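Local structure of DNR protein (Pseudomonas aeruginosa, 2Z69) at residues 43-48 with 100-105; 54-59 with 112-117; 64-69 with 77-82; 90-95 with 118-123. The protein probably acts as a DNA-binding transcription factor that responds to nitric oxide in dissimilative nitrate respiration, this chain being its sensor domain. One frame throughout, in Å; residues are numbered along the deposited sequence.

Contact 1 of 4, residues 43-48 with 100-105; sequences GAYVFR and VATAQA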
loop_
_atom_site.group_PDB
_atom_site.type_symbol
_atom_site.label_atom_id
_atom_site.label_comp_id
_atom_site.label_asym_id
_atom_site.label_seq_id
_atom_site.Cartn_x
_atom_site.Cartn_y
_atom_site.Cartn_z
ATOM N N GLY B 43 11.811 22.952 -21.559
ATOM C CA GLY B 43 11.370 22.160 -22.708
ATOM C C GLY B 43 12.011 20.777 -22.701
ATOM O O GLY B 43 11.645 19.935 -23.502
ATOM N N ALA B 44 12.980 20.537 -21.805
ATOM C CA ALA B 44 13.712 19.263 -21.837
ATOM C C ALA B 44 12.931 18.216 -21.043
ATOM O O ALA B 44 12.233 18.574 -20.101
ATOM C CB ALA B 44 15.134 19.437 -21.244
ATOM N N TYR B 45 13.051 16.933 -21.423
ATOM C CA TYR B 45 12.312 15.877 -20.766
ATOM C C TYR B 45 13.008 15.328 -19.543
ATOM O O TYR B 45 14.219 15.075 -19.593
ATOM C CB TYR B 45 12.000 14.750 -21.759
ATOM C CG TYR B 45 11.064 15.259 -22.823
ATOM C CD1 TYR B 45 11.560 15.673 -24.055
ATOM C CD2 TYR B 45 9.711 15.449 -22.544
ATOM C CE1 TYR B 45 10.699 16.197 -25.054
ATOM C CE2 TYR B 45 8.834 15.959 -23.513
ATOM C CZ TYR B 45 9.335 16.333 -24.761
ATOM O OH TYR B 45 8.503 16.860 -25.699
ATOM N N VAL B 46 12.264 15.142 -18.447
ATOM C CA VAL B 46 12.819 14.403 -17.295
ATOM C C VAL B 46 12.726 12.884 -17.626
ATOM O O VAL B 46 13.661 12.148 -17.432
ATOM C CB VAL B 46 12.073 14.624 -16.018
ATOM C CG1 VAL B 46 12.881 14.040 -14.855
ATOM C CG2 VAL B 46 11.808 16.135 -15.767
ATOM N N PHE B 47 11.565 12.447 -18.118
ATOM C CA PHE B 47 11.416 11.118 -18.672
ATOM C C PHE B 47 10.245 11.183 -19.652
ATOM O O PHE B 47 9.475 12.168 -19.635
ATOM C CB PHE B 47 11.180 10.080 -17.579
ATOM C CG PHE B 47 10.045 10.422 -16.611
ATOM C CD1 PHE B 47 10.322 10.879 -15.348
ATOM C CD2 PHE B 47 8.703 10.204 -16.960
ATOM C CE1 PHE B 47 9.243 11.139 -14.412
ATOM C CE2 PHE B 47 7.669 10.466 -16.073
ATOM C CZ PHE B 47 7.955 10.937 -14.787
ATOM N N ARG B 48 10.188 10.194 -20.539
ATOM C CA ARG B 48 9.139 10.076 -21.561
ATOM C C ARG B 48 8.241 8.857 -21.290
ATOM O O ARG B 48 8.709 7.840 -20.795
ATOM C CB ARG B 48 9.748 9.980 -22.972
ATOM C CG ARG B 48 10.724 11.142 -23.304
ATOM C CD ARG B 48 11.544 10.839 -24.600
ATOM N NE ARG B 48 12.465 11.960 -24.882
ATOM C CZ ARG B 48 13.596 12.131 -24.217
ATOM N NH1 ARG B 48 13.933 11.246 -23.283
ATOM N NH2 ARG B 48 14.404 13.142 -24.513
ATOM N N VAL B 100 4.141 5.782 -17.269
ATOM C CA VAL B 100 2.819 5.897 -17.898
ATOM C C VAL B 100 2.490 7.344 -18.327
ATOM O O VAL B 100 1.360 7.621 -18.717
ATOM C CB VAL B 100 1.731 5.439 -16.897
ATOM C CG1 VAL B 100 1.855 3.959 -16.601
ATOM C CG2 VAL B 100 1.877 6.223 -15.602
ATOM N N ALA B 101 3.453 8.259 -18.209
ATOM C CA ALA B 101 3.309 9.663 -18.626
ATOM C C ALA B 101 4.696 10.243 -18.900
ATOM O O ALA B 101 5.695 9.606 -18.573
ATOM C CB ALA B 101 2.612 10.489 -17.522
ATOM N N THR B 102 4.741 11.464 -19.444
ATOM C CA THR B 102 5.982 12.191 -19.764
ATOM C C THR B 102 6.075 13.334 -18.783
ATOM O O THR B 102 5.062 13.901 -18.413
ATOM C CB THR B 102 5.851 12.794 -21.198
ATOM O OG1 THR B 102 5.710 11.729 -22.149
ATOM C CG2 THR B 102 6.991 13.674 -21.585
ATOM N N ALA B 103 7.291 13.681 -18.380
ATOM C CA ALA B 103 7.537 14.800 -17.449
ATOM C C ALA B 103 8.492 15.719 -18.183
ATOM O O ALA B 103 9.533 15.260 -18.672
ATOM C CB ALA B 103 8.173 14.301 -16.179
ATOM N N GLN B 104 8.129 17.000 -18.277
ATOM C CA GLN B 104 8.879 17.983 -19.065
ATOM C C GLN B 104 9.099 19.224 -18.235
ATOM O O GLN B 104 8.171 19.716 -17.603
ATOM C CB GLN B 104 8.100 18.371 -20.342
ATOM C CG GLN B 104 8.898 19.256 -21.347
ATOM C CD GLN B 104 8.123 19.534 -22.650
ATOM O OE1 GLN B 104 8.701 19.711 -23.724
ATOM N NE2 GLN B 104 6.842 19.539 -22.552
ATOM N N ALA B 105 10.305 19.765 -18.259
ATOM C CA ALA B 105 10.593 20.995 -17.536
ATOM C C ALA B 105 9.926 22.145 -18.277
ATOM O O ALA B 105 10.027 22.244 -19.502
ATOM C CB ALA B 105 12.094 21.214 -17.452
#

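Contact 2 of 4, residues 54-59 with 112-117; sequences HAFYYL and FRFSNK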
loop_
_atom_site.group_PDB
_atom_site.type_symbol
_atom_site.label_atom_id
_atom_site.label_comp_id
_atom_site.label_asym_id
_atom_site.label_seq_id
_atom_site.Cartn_x
_atom_site.Cartn_y
_atom_site.Cartn_z
ATOM N N HIS B 54 12.625 3.417 -13.654
ATOM C CA HIS B 54 13.526 2.947 -12.583
ATOM C C HIS B 54 13.803 3.990 -11.491
ATOM O O HIS B 54 14.474 3.687 -10.525
ATOM C CB HIS B 54 14.886 2.503 -13.167
ATOM C CG HIS B 54 14.799 1.349 -14.108
ATOM N ND1 HIS B 54 14.072 0.218 -13.827
ATOM C CD2 HIS B 54 15.376 1.137 -15.315
ATOM C CE1 HIS B 54 14.190 -0.640 -14.825
ATOM N NE2 HIS B 54 14.980 -0.107 -15.738
ATOM N N ALA B 55 13.304 5.211 -11.634
ATOM C CA ALA B 55 13.684 6.269 -10.702
ATOM C C ALA B 55 12.539 7.225 -10.431
ATOM O O ALA B 55 11.652 7.363 -11.262
ATOM C CB ALA B 55 14.863 7.030 -11.250
ATOM N N PHE B 56 12.532 7.850 -9.256
ATOM C CA PHE B 56 11.683 9.018 -9.030
ATOM C C PHE B 56 12.579 10.234 -8.752
ATOM O O PHE B 56 13.795 10.075 -8.623
ATOM C CB PHE B 56 10.696 8.784 -7.888
ATOM C CG PHE B 56 11.335 8.646 -6.553
ATOM C CD1 PHE B 56 11.989 7.455 -6.191
ATOM C CD2 PHE B 56 11.245 9.676 -5.615
ATOM C CE1 PHE B 56 12.572 7.311 -4.941
ATOM C CE2 PHE B 56 11.837 9.549 -4.354
ATOM C CZ PHE B 56 12.484 8.363 -4.008
ATOM N N TYR B 57 11.961 11.414 -8.660
ATOM C CA TYR B 57 12.660 12.686 -8.712
ATOM C C TYR B 57 12.279 13.612 -7.550
ATOM O O TYR B 57 11.136 13.654 -7.118
ATOM C CB TYR B 57 12.379 13.381 -10.038
ATOM C CG TYR B 57 12.969 12.604 -11.180
ATOM C CD1 TYR B 57 12.320 11.481 -11.707
ATOM C CD2 TYR B 57 14.226 12.944 -11.676
ATOM C CE1 TYR B 57 12.925 10.725 -12.741
ATOM C CE2 TYR B 57 14.827 12.199 -12.664
ATOM C CZ TYR B 57 14.166 11.118 -13.211
ATOM O OH TYR B 57 14.815 10.415 -14.226
ATOM N N TYR B 58 13.277 14.313 -7.023
ATOM C CA TYR B 58 13.018 15.473 -6.190
ATOM C C TYR B 58 13.391 16.718 -6.996
ATOM O O TYR B 58 14.496 16.800 -7.558
ATOM C CB TYR B 58 13.844 15.382 -4.929
ATOM C CG TYR B 58 13.714 16.562 -4.012
ATOM C CD1 TYR B 58 14.641 17.596 -4.081
ATOM C CD2 TYR B 58 12.675 16.649 -3.096
ATOM C CE1 TYR B 58 14.569 18.689 -3.264
ATOM C CE2 TYR B 58 12.587 17.763 -2.226
ATOM C CZ TYR B 58 13.551 18.770 -2.339
ATOM O OH TYR B 58 13.526 19.874 -1.573
ATOM N N LEU B 59 12.477 17.679 -7.057
ATOM C CA LEU B 59 12.709 18.910 -7.825
ATOM C C LEU B 59 13.372 19.965 -6.929
ATOM O O LEU B 59 12.734 20.583 -6.066
ATOM C CB LEU B 59 11.365 19.422 -8.425
ATOM C CG LEU B 59 11.334 20.577 -9.419
ATOM C CD1 LEU B 59 12.305 20.380 -10.557
ATOM C CD2 LEU B 59 9.903 20.784 -9.934
ATOM N N PHE B 112 17.196 15.872 -8.245
ATOM C CA PHE B 112 17.838 14.655 -7.787
ATOM C C PHE B 112 17.050 13.510 -8.370
ATOM O O PHE B 112 15.833 13.504 -8.251
ATOM C CB PHE B 112 17.744 14.557 -6.268
ATOM C CG PHE B 112 18.715 15.430 -5.537
ATOM C CD1 PHE B 112 18.293 16.175 -4.442
ATOM C CD2 PHE B 112 20.056 15.487 -5.923
ATOM C CE1 PHE B 112 19.182 16.980 -3.724
ATOM C CE2 PHE B 112 20.970 16.285 -5.211
ATOM C CZ PHE B 112 20.531 17.032 -4.100
ATOM N N ARG B 113 17.715 12.558 -9.014
ATOM C CA ARG B 113 17.064 11.339 -9.507
ATOM C C ARG B 113 17.399 10.226 -8.542
ATOM O O ARG B 113 18.571 9.845 -8.431
ATOM C CB ARG B 113 17.617 10.940 -10.867
ATOM C CG ARG B 113 17.348 9.491 -11.256
ATOM C CD ARG B 113 17.534 9.212 -12.781
ATOM N NE ARG B 113 18.861 9.607 -13.201
ATOM C CZ ARG B 113 19.155 10.461 -14.174
ATOM N NH1 ARG B 113 18.215 11.031 -14.926
ATOM N NH2 ARG B 113 20.426 10.720 -14.408
ATOM N N PHE B 114 16.402 9.697 -7.844
ATOM C CA PHE B 114 16.637 8.597 -6.915
ATOM C C PHE B 114 16.221 7.278 -7.538
ATOM O O PHE B 114 15.163 7.187 -8.137
ATOM C CB PHE B 114 15.827 8.816 -5.661
ATOM C CG PHE B 114 16.193 10.045 -4.906
ATOM C CD1 PHE B 114 15.415 11.184 -4.988
ATOM C CD2 PHE B 114 17.297 10.067 -4.094
ATOM C CE1 PHE B 114 15.730 12.308 -4.266
ATOM C CE2 PHE B 114 17.616 11.202 -3.380
ATOM C CZ PHE B 114 16.827 12.320 -3.474
ATOM N N SER B 115 17.052 6.254 -7.405
ATOM C CA SER B 115 16.719 4.906 -7.837
ATOM C C SER B 115 15.565 4.321 -7.017
ATOM O O SER B 115 15.568 4.397 -5.770
ATOM C CB SER B 115 17.961 4.022 -7.651
ATOM O OG SER B 115 17.661 2.667 -7.846
ATOM N N ASN B 116 14.586 3.744 -7.718
ATOM C CA ASN B 116 13.520 2.980 -7.083
ATOM C C ASN B 116 14.147 1.917 -6.210
ATOM O O ASN B 116 13.841 1.828 -5.020
ATOM C CB ASN B 116 12.553 2.375 -8.126
ATOM C CG ASN B 116 11.671 3.435 -8.795
ATOM O OD1 ASN B 116 11.715 4.594 -8.435
ATOM N ND2 ASN B 116 10.873 3.032 -9.764
ATOM N N LYS B 117 15.091 1.170 -6.781
ATOM C CA LYS B 117 15.757 0.074 -6.072
ATOM C C LYS B 117 16.481 0.485 -4.762
ATOM O O LYS B 117 16.421 -0.227 -3.773
ATOM C CB LYS B 117 16.708 -0.688 -7.031
#

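Contact 3 of 4, residues 64-69 with 77-82; sequences VKIYRL and ILEVTN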
loop_
_atom_site.group_PDB
_atom_site.type_symbol
_atom_site.label_atom_id
_atom_site.label_comp_id
_atom_site.label_asym_id
_atom_site.label_seq_id
_atom_site.Cartn_x
_atom_site.Cartn_y
_atom_site.Cartn_z
ATOM N N VAL B 64 8.041 21.325 -13.289
ATOM C CA VAL B 64 7.936 20.171 -14.238
ATOM C C VAL B 64 6.445 19.890 -14.475
ATOM O O VAL B 64 5.664 19.915 -13.525
ATOM C CB VAL B 64 8.633 18.942 -13.640
ATOM C CG1 VAL B 64 8.109 17.632 -14.227
ATOM C CG2 VAL B 64 10.179 19.070 -13.811
ATOM N N LYS B 65 6.029 19.716 -15.731
ATOM C CA LYS B 65 4.657 19.310 -16.000
ATOM C C LYS B 65 4.599 17.831 -16.401
ATOM O O LYS B 65 5.527 17.295 -17.062
ATOM C CB LYS B 65 3.987 20.196 -17.060
ATOM C CG LYS B 65 4.529 20.035 -18.488
ATOM C CD LYS B 65 3.552 20.624 -19.503
ATOM C CE LYS B 65 4.185 20.579 -20.902
ATOM N NZ LYS B 65 3.327 21.131 -22.031
ATOM N N ILE B 66 3.519 17.159 -16.011
ATOM C CA ILE B 66 3.400 15.715 -16.271
ATOM C C ILE B 66 2.099 15.430 -17.036
ATOM O O ILE B 66 1.038 15.812 -16.594
ATOM C CB ILE B 66 3.491 14.891 -14.913
ATOM C CG1 ILE B 66 4.807 15.249 -14.184
ATOM C CG2 ILE B 66 3.323 13.377 -15.161
ATOM C CD1 ILE B 66 5.122 14.400 -13.042
ATOM N N TYR B 67 2.194 14.756 -18.180
ATOM C CA TYR B 67 1.071 14.592 -19.117
ATOM C C TYR B 67 1.171 13.303 -19.936
ATOM O O TYR B 67 2.270 12.782 -20.120
ATOM C CB TYR B 67 1.010 15.776 -20.111
ATOM C CG TYR B 67 2.237 15.915 -21.026
ATOM C CD1 TYR B 67 3.352 16.596 -20.598
ATOM C CD2 TYR B 67 2.257 15.368 -22.326
ATOM C CE1 TYR B 67 4.477 16.739 -21.401
ATOM C CE2 TYR B 67 3.389 15.520 -23.153
ATOM C CZ TYR B 67 4.492 16.218 -22.662
ATOM O OH TYR B 67 5.631 16.413 -23.405
ATOM N N ARG B 68 0.043 12.797 -20.441
ATOM C CA ARG B 68 0.082 11.761 -21.474
ATOM C C ARG B 68 -0.397 12.349 -22.807
ATOM O O ARG B 68 -1.439 13.040 -22.871
ATOM C CB ARG B 68 -0.829 10.574 -21.143
ATOM C CG ARG B 68 -0.722 9.994 -19.727
ATOM C CD ARG B 68 -2.102 9.499 -19.273
ATOM N NE ARG B 68 -2.061 8.489 -18.210
ATOM C CZ ARG B 68 -2.475 7.228 -18.353
ATOM N NH1 ARG B 68 -2.963 6.798 -19.510
ATOM N NH2 ARG B 68 -2.405 6.383 -17.337
ATOM N N LEU B 69 0.346 12.047 -23.873
ATOM C CA LEU B 69 -0.013 12.463 -25.213
ATOM C C LEU B 69 -0.955 11.438 -25.799
ATOM O O LEU B 69 -0.734 10.227 -25.689
ATOM C CB LEU B 69 1.229 12.621 -26.071
ATOM N N ILE B 77 -3.157 16.388 -19.078
ATOM C CA ILE B 77 -2.244 16.799 -17.996
ATOM C C ILE B 77 -2.553 16.091 -16.667
ATOM O O ILE B 77 -3.696 16.042 -16.237
ATOM C CB ILE B 77 -2.215 18.364 -17.819
ATOM C CG1 ILE B 77 -2.023 19.099 -19.173
ATOM C CG2 ILE B 77 -1.179 18.795 -16.751
ATOM C CD1 ILE B 77 -0.667 19.113 -19.686
ATOM N N LEU B 78 -1.528 15.531 -16.032
ATOM C CA LEU B 78 -1.679 14.848 -14.727
ATOM C C LEU B 78 -1.419 15.818 -13.567
ATOM O O LEU B 78 -2.233 15.923 -12.635
ATOM C CB LEU B 78 -0.734 13.629 -14.617
ATOM C CG LEU B 78 -1.107 12.357 -15.400
ATOM C CD1 LEU B 78 -0.861 12.533 -16.881
ATOM C CD2 LEU B 78 -0.327 11.179 -14.920
ATOM N N GLU B 79 -0.289 16.537 -13.640
ATOM C CA GLU B 79 0.083 17.461 -12.580
ATOM C C GLU B 79 1.150 18.443 -13.043
ATOM O O GLU B 79 1.854 18.206 -14.023
ATOM C CB GLU B 79 0.573 16.682 -11.356
ATOM C CG GLU B 79 1.540 15.558 -11.735
ATOM C CD GLU B 79 1.779 14.525 -10.612
ATOM O OE1 GLU B 79 1.945 14.933 -9.425
ATOM O OE2 GLU B 79 1.823 13.304 -10.921
ATOM N N VAL B 80 1.247 19.558 -12.333
ATOM C CA VAL B 80 2.357 20.477 -12.466
ATOM C C VAL B 80 3.072 20.455 -11.112
ATOM O O VAL B 80 2.446 20.714 -10.077
ATOM C CB VAL B 80 1.881 21.894 -12.824
ATOM C CG1 VAL B 80 3.075 22.867 -12.852
ATOM C CG2 VAL B 80 1.123 21.872 -14.190
ATOM N N THR B 81 4.357 20.087 -11.111
ATOM C CA THR B 81 5.123 19.978 -9.862
ATOM C C THR B 81 5.966 21.231 -9.593
ATOM O O THR B 81 6.715 21.682 -10.455
ATOM C CB THR B 81 6.036 18.746 -9.887
ATOM O OG1 THR B 81 5.264 17.574 -10.239
ATOM C CG2 THR B 81 6.710 18.540 -8.529
ATOM N N ASN B 82 5.848 21.769 -8.387
ATOM C CA ASN B 82 6.621 22.943 -7.944
ATOM C C ASN B 82 7.908 22.520 -7.245
ATOM O O ASN B 82 8.014 21.367 -6.777
ATOM C CB ASN B 82 5.760 23.802 -7.000
ATOM C CG ASN B 82 4.478 24.300 -7.680
ATOM O OD1 ASN B 82 4.521 24.888 -8.760
ATOM N ND2 ASN B 82 3.340 24.031 -7.062
#

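Contact 4 of 4, residues 90-95 with 118-123; sequences AMMFMD and AYLRQL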
loop_
_atom_site.group_PDB
_atom_site.type_symbol
_atom_site.label_atom_id
_atom_site.label_comp_id
_atom_site.label_asym_id
_atom_site.label_seq_id
_atom_site.Cartn_x
_atom_site.Cartn_y
_atom_site.Cartn_z
ATOM N N ALA B 90 5.078 7.114 -7.149
ATOM C CA ALA B 90 4.020 6.134 -7.309
ATOM C C ALA B 90 4.418 4.971 -8.211
ATOM O O ALA B 90 3.769 3.934 -8.183
ATOM C CB ALA B 90 2.737 6.795 -7.828
ATOM N N MET B 91 5.480 5.146 -8.996
ATOM C CA MET B 91 5.810 4.174 -10.050
ATOM C C MET B 91 6.332 2.883 -9.438
ATOM O O MET B 91 6.161 1.800 -10.005
ATOM C CB MET B 91 6.812 4.750 -11.076
ATOM C CG MET B 91 6.223 5.772 -12.113
ATOM S SD MET B 91 4.864 5.202 -13.181
ATOM C CE MET B 91 5.532 3.698 -13.876
ATOM N N MET B 92 6.954 3.014 -8.269
ATOM C CA MET B 92 7.480 1.888 -7.490
ATOM C C MET B 92 6.422 0.891 -7.024
ATOM O O MET B 92 6.733 -0.261 -6.719
ATOM C CB MET B 92 8.117 2.430 -6.226
ATOM C CG MET B 92 9.573 2.651 -6.285
ATOM S SD MET B 92 10.122 3.544 -4.820
ATOM C CE MET B 92 9.687 5.221 -5.277
ATOM N N PHE B 93 5.188 1.365 -6.928
ATOM C CA PHE B 93 4.075 0.605 -6.348
ATOM C C PHE B 93 2.962 0.469 -7.376
ATOM O O PHE B 93 1.770 0.495 -7.049
ATOM C CB PHE B 93 3.561 1.288 -5.071
ATOM C CG PHE B 93 4.631 1.546 -4.047
ATOM C CD1 PHE B 93 5.223 2.807 -3.947
ATOM C CD2 PHE B 93 5.062 0.529 -3.196
ATOM C CE1 PHE B 93 6.224 3.065 -3.000
ATOM C CE2 PHE B 93 6.073 0.770 -2.244
ATOM C CZ PHE B 93 6.658 2.042 -2.150
ATOM N N MET B 94 3.382 0.356 -8.630
ATOM C CA MET B 94 2.525 -0.007 -9.747
ATOM C C MET B 94 3.121 -1.285 -10.342
ATOM O O MET B 94 4.337 -1.458 -10.377
ATOM C CB MET B 94 2.531 1.121 -10.785
ATOM C CG MET B 94 1.587 2.262 -10.452
ATOM S SD MET B 94 1.677 3.663 -11.591
ATOM C CE MET B 94 1.661 2.854 -13.187
ATOM N N ASP B 95 2.297 -2.196 -10.803
ATOM C CA ASP B 95 2.870 -3.398 -11.402
ATOM C C ASP B 95 3.087 -3.137 -12.889
ATOM O O ASP B 95 2.605 -3.876 -13.740
ATOM C CB ASP B 95 2.007 -4.628 -11.127
ATOM C CG ASP B 95 2.169 -5.155 -9.691
ATOM O OD1 ASP B 95 3.043 -4.650 -8.944
ATOM O OD2 ASP B 95 1.419 -6.089 -9.307
ATOM N N ALA B 118 17.156 1.634 -4.774
ATOM C CA ALA B 118 17.835 2.129 -3.576
ATOM C C ALA B 118 16.854 2.613 -2.538
ATOM O O ALA B 118 17.071 2.414 -1.377
ATOM C CB ALA B 118 18.814 3.253 -3.919
ATOM N N TYR B 119 15.785 3.276 -2.944
ATOM C CA TYR B 119 14.797 3.737 -1.965
ATOM C C TYR B 119 14.154 2.523 -1.262
ATOM O O TYR B 119 14.072 2.471 -0.019
ATOM C CB TYR B 119 13.760 4.656 -2.629
ATOM C CG TYR B 119 12.746 5.265 -1.682
ATOM C CD1 TYR B 119 13.073 6.344 -0.865
ATOM C CD2 TYR B 119 11.461 4.747 -1.593
ATOM C CE1 TYR B 119 12.121 6.903 0.001
ATOM C CE2 TYR B 119 10.523 5.287 -0.726
ATOM C CZ TYR B 119 10.855 6.371 0.054
ATOM O OH TYR B 119 9.897 6.886 0.893
ATOM N N LEU B 120 13.769 1.528 -2.062
ATOM C CA LEU B 120 13.106 0.344 -1.553
ATOM C C LEU B 120 14.029 -0.482 -0.654
ATOM O O LEU B 120 13.567 -1.197 0.231
ATOM C CB LEU B 120 12.551 -0.506 -2.711
ATOM C CG LEU B 120 11.343 0.054 -3.485
ATOM C CD1 LEU B 120 11.126 -0.694 -4.806
ATOM C CD2 LEU B 120 10.088 -0.039 -2.604
ATOM N N ARG B 121 15.332 -0.350 -0.859
ATOM C CA ARG B 121 16.304 -0.965 0.024
ATOM C C ARG B 121 16.251 -0.370 1.431
ATOM O O ARG B 121 16.375 -1.110 2.417
ATOM C CB ARG B 121 17.700 -0.815 -0.565
ATOM C CG ARG B 121 18.622 -2.039 -0.383
ATOM C CD ARG B 121 19.917 -1.830 -1.194
ATOM N NE ARG B 121 19.624 -1.670 -2.609
ATOM C CZ ARG B 121 20.266 -0.847 -3.437
ATOM N NH1 ARG B 121 21.260 -0.071 -3.001
ATOM N NH2 ARG B 121 19.893 -0.788 -4.709
ATOM N N GLN B 122 16.084 0.951 1.527
ATOM C CA GLN B 122 15.962 1.646 2.832
ATOM C C GLN B 122 14.674 1.246 3.508
ATOM O O GLN B 122 14.613 1.046 4.724
ATOM C CB GLN B 122 15.949 3.176 2.677
ATOM C CG GLN B 122 17.081 3.732 1.880
ATOM C CD GLN B 122 18.394 3.126 2.289
ATOM O OE1 GLN B 122 18.856 3.316 3.419
ATOM N NE2 GLN B 122 18.999 2.367 1.377
ATOM N N LEU B 123 13.637 1.152 2.686
ATOM C CA LEU B 123 12.310 0.794 3.135
ATOM C C LEU B 123 12.326 -0.544 3.850
ATOM O O LEU B 123 11.686 -0.697 4.879
ATOM C CB LEU B 123 11.358 0.770 1.933
ATOM C CG LEU B 123 9.866 0.648 2.158
ATOM C CD1 LEU B 123 9.430 1.711 3.098
ATOM C CD2 LEU B 123 9.172 0.814 0.824
#

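Contact 1 of 4, residues 43-48 with 100-105
The methyl of Ala103 sits over one face of the Phe47 ring, offset toward the rim, in a CH-pi contact with CB 3.8 Å from the ring centroid. At the edge of the same ring, in its plane, comes the carbonyl oxygen of Ala101, with Phe47 CE2 to Ala101 O at 3.3 Å. The first torsion of Phe47 (52°) sets CG between the backbone N and the carbonyl carbon, which swings the ring back over strand 102-105. On the sheet face shared with Gln104, the Tyr45 ring meets the methyl of Thr102 obliquely, CD2 to CG2 3.4 Å, while Ala103 O lies at its edge.

Behind these side chains the strands run antiparallel, and a classic beta bulge puts Val46 and Phe47 both against Ala103. Val46 N donates to Ala103 O at 2.7 Å, and Ala103 N returns a nearly straight bond to Phe47 O (172°). Nearer Gly43, Ala105 N donates to Ala44 O, and Gly43 N to Ala105 O. Main-chain hydrogen bonds on both sides of the bulge thus hold the jelly-roll edge strand 45-47 to strand 102-105, while the Ala103 methyl on the Phe47 face and Leu151 of the second subunit make the Phe47 side apolar.

Contact 2 of 4, residues 54-59 with 112-117
Phe56 and Phe114 lie on the same face of the sheet with their ring planes 30° apart, but slid so far that the rings barely overlap, their centroids 5.4 Å from each other. Phe114 CB, not its ring, sits over a face of the Phe56 ring, 3.7 Å from CE1. Asn116 brings OD1 to the edge of the Phe56 ring, in its plane. Phe56 takes this position because its CG stands between the backbone N and the carbonyl carbon (chi1 67°). Farther along, Tyr58 CB comes up to the edge of the Phe114 ring, 3.7 Å from CE1, while Tyr58 and Phe112 lie side by side and touch through their CD1 atoms.

These are antiparallel strands of the beta barrel of a cyclic nucleotide-binding-type domain, a member of the cupin clan, and strand 109-115 leads straight into helix 116-123. Phe56 and Phe114 exchange two backbone bonds, as do Tyr58 and Phe112. At the turn into the helix Asn116 N donates to His54 O at 2.8 Å. Ser115, the N-cap residue, bonds through OG to Ala118 N.

On the other face Tyr57 and Arg113 run alongside each other in the same direction. The ring and guanidinium planes stand nearly perpendicular, at 89°. The tyrosine hydroxyl lies in plane at the guanidinium edge, with Tyr57 OH 3.5 Å from Arg113 NH1. Tyr57 OH also touches Arg113 CD at 3.3 Å, and CE2 rests against Arg113 CB. The charge itself is met by Asp36, which forms a salt bridge with Arg113 NE.

Contact 3 of 4, residues 64-69 with 77-82
Val64 opens the pairing with Thr81: the two residues exchange backbone bonds, Thr81 N to Val64 O being the shorter at 2.8 Å. This is an antiparallel beta hairpin in one sheet of the barrel, with 75-82 the outer strand and 63-69 next to 102-105. Lys65 follows, opposite Val80 in a non-hydrogen-bonded pair; the end of its chain leads away from that strand, and NZ forms a salt bridge with Glu75.

Ile66 is the centre of the contact. Its N donates to Glu79 O, and its carbonyl accepts two amides, Leu78 N at 2.6 Å and Glu79 N in a weak bond of 3.3 Å. Leu78 and Glu79 therefore both face Ile66, a classic beta bulge. The side chains of Ile66 and Glu79 lie side by side and point the same way. With chi1 at 45°, Glu79 CG rests 3.8 Å from Ile66 CB, and the extended chain beyond it carries the carboxylate to the second subunit, where OE2 accepts a hydrogen bond from the backbone N of Leu151.

Past the bulge, Tyr67 pairs with Ile77, whose CD1 reaches Tyr67 CB at 3.8 Å. Arg68 then crosses Leu78 obliquely; NH2 bonds to the carbonyl of Ile145 of the second subunit, and the methyl carbon Leu78 CD1 lies 3.8 Å from Arg68 CG.

Contact 4 of 4, residues 90-95 with 118-123
The short 3-10 turn after strand 86-87 probably occupies the position of the phosphate-binding cassette of cyclic nucleotide-binding domains, and here its Met92 and Phe93 meet Tyr119, Leu120 and Leu123 of the helix after the beta roll. The closest touch is a Met-aromatic contact: Met92 SD lies 3.7 Å from Tyr119 CD2 and meets the ring obliquely, 66° off its normal and 4.9 Å from the centroid. The methionine chain crosses the tyrosine at about a right angle, and its bend at the last torsion (chi3 -81°) brings CE to 4.1 Å from the same ring carbon. SD also rests on Leu120 CG at 3.9 Å, as the two side chains slide past each other in opposite directions.

Phe93 brings in only its far end. CZ touches Leu120 CD2 at 4.0 Å, obliquely to the ring, whereas Leu123 CD2 comes in at the ring edge, near its plane. Met92 CB lies over one face of the Phe93 ring.

The two segments meet through carbon and sulfur atoms alone; the hydroxyl of Tyr119 is bonded to the carbonyl of Leu19 instead. Ser138 of the second subunit also touches Phe93. Leu133 packs on both Phe93 and Leu123 from the long helix 127-140, which is consistent with the dimerization helix of CRP-family regulators.

In the fold
All four contacts fall within the cyclic nucleotide-binding-type domain. Contacts 1 and 3, with centres about 8 Å apart, share one four-stranded sheet, where strands 102-105 and 63-69 are neighbours; contact 2 belongs to the other sheet, its centre about 14 Å from that of contact 1, and Val46 and Phe47 meet Tyr57 between them. Contact 4 lies about 10 Å from contact 2 and uses the same helix, 116-123, but about 20 Å from contact 1. Along the chain the hairpin of contact 3 forms between the segments of contacts 1 and 2, whose own segments alternate. Contacts 1, 3 and 4 touch the second subunit, so both barrel and helical regions meet the dimer partner.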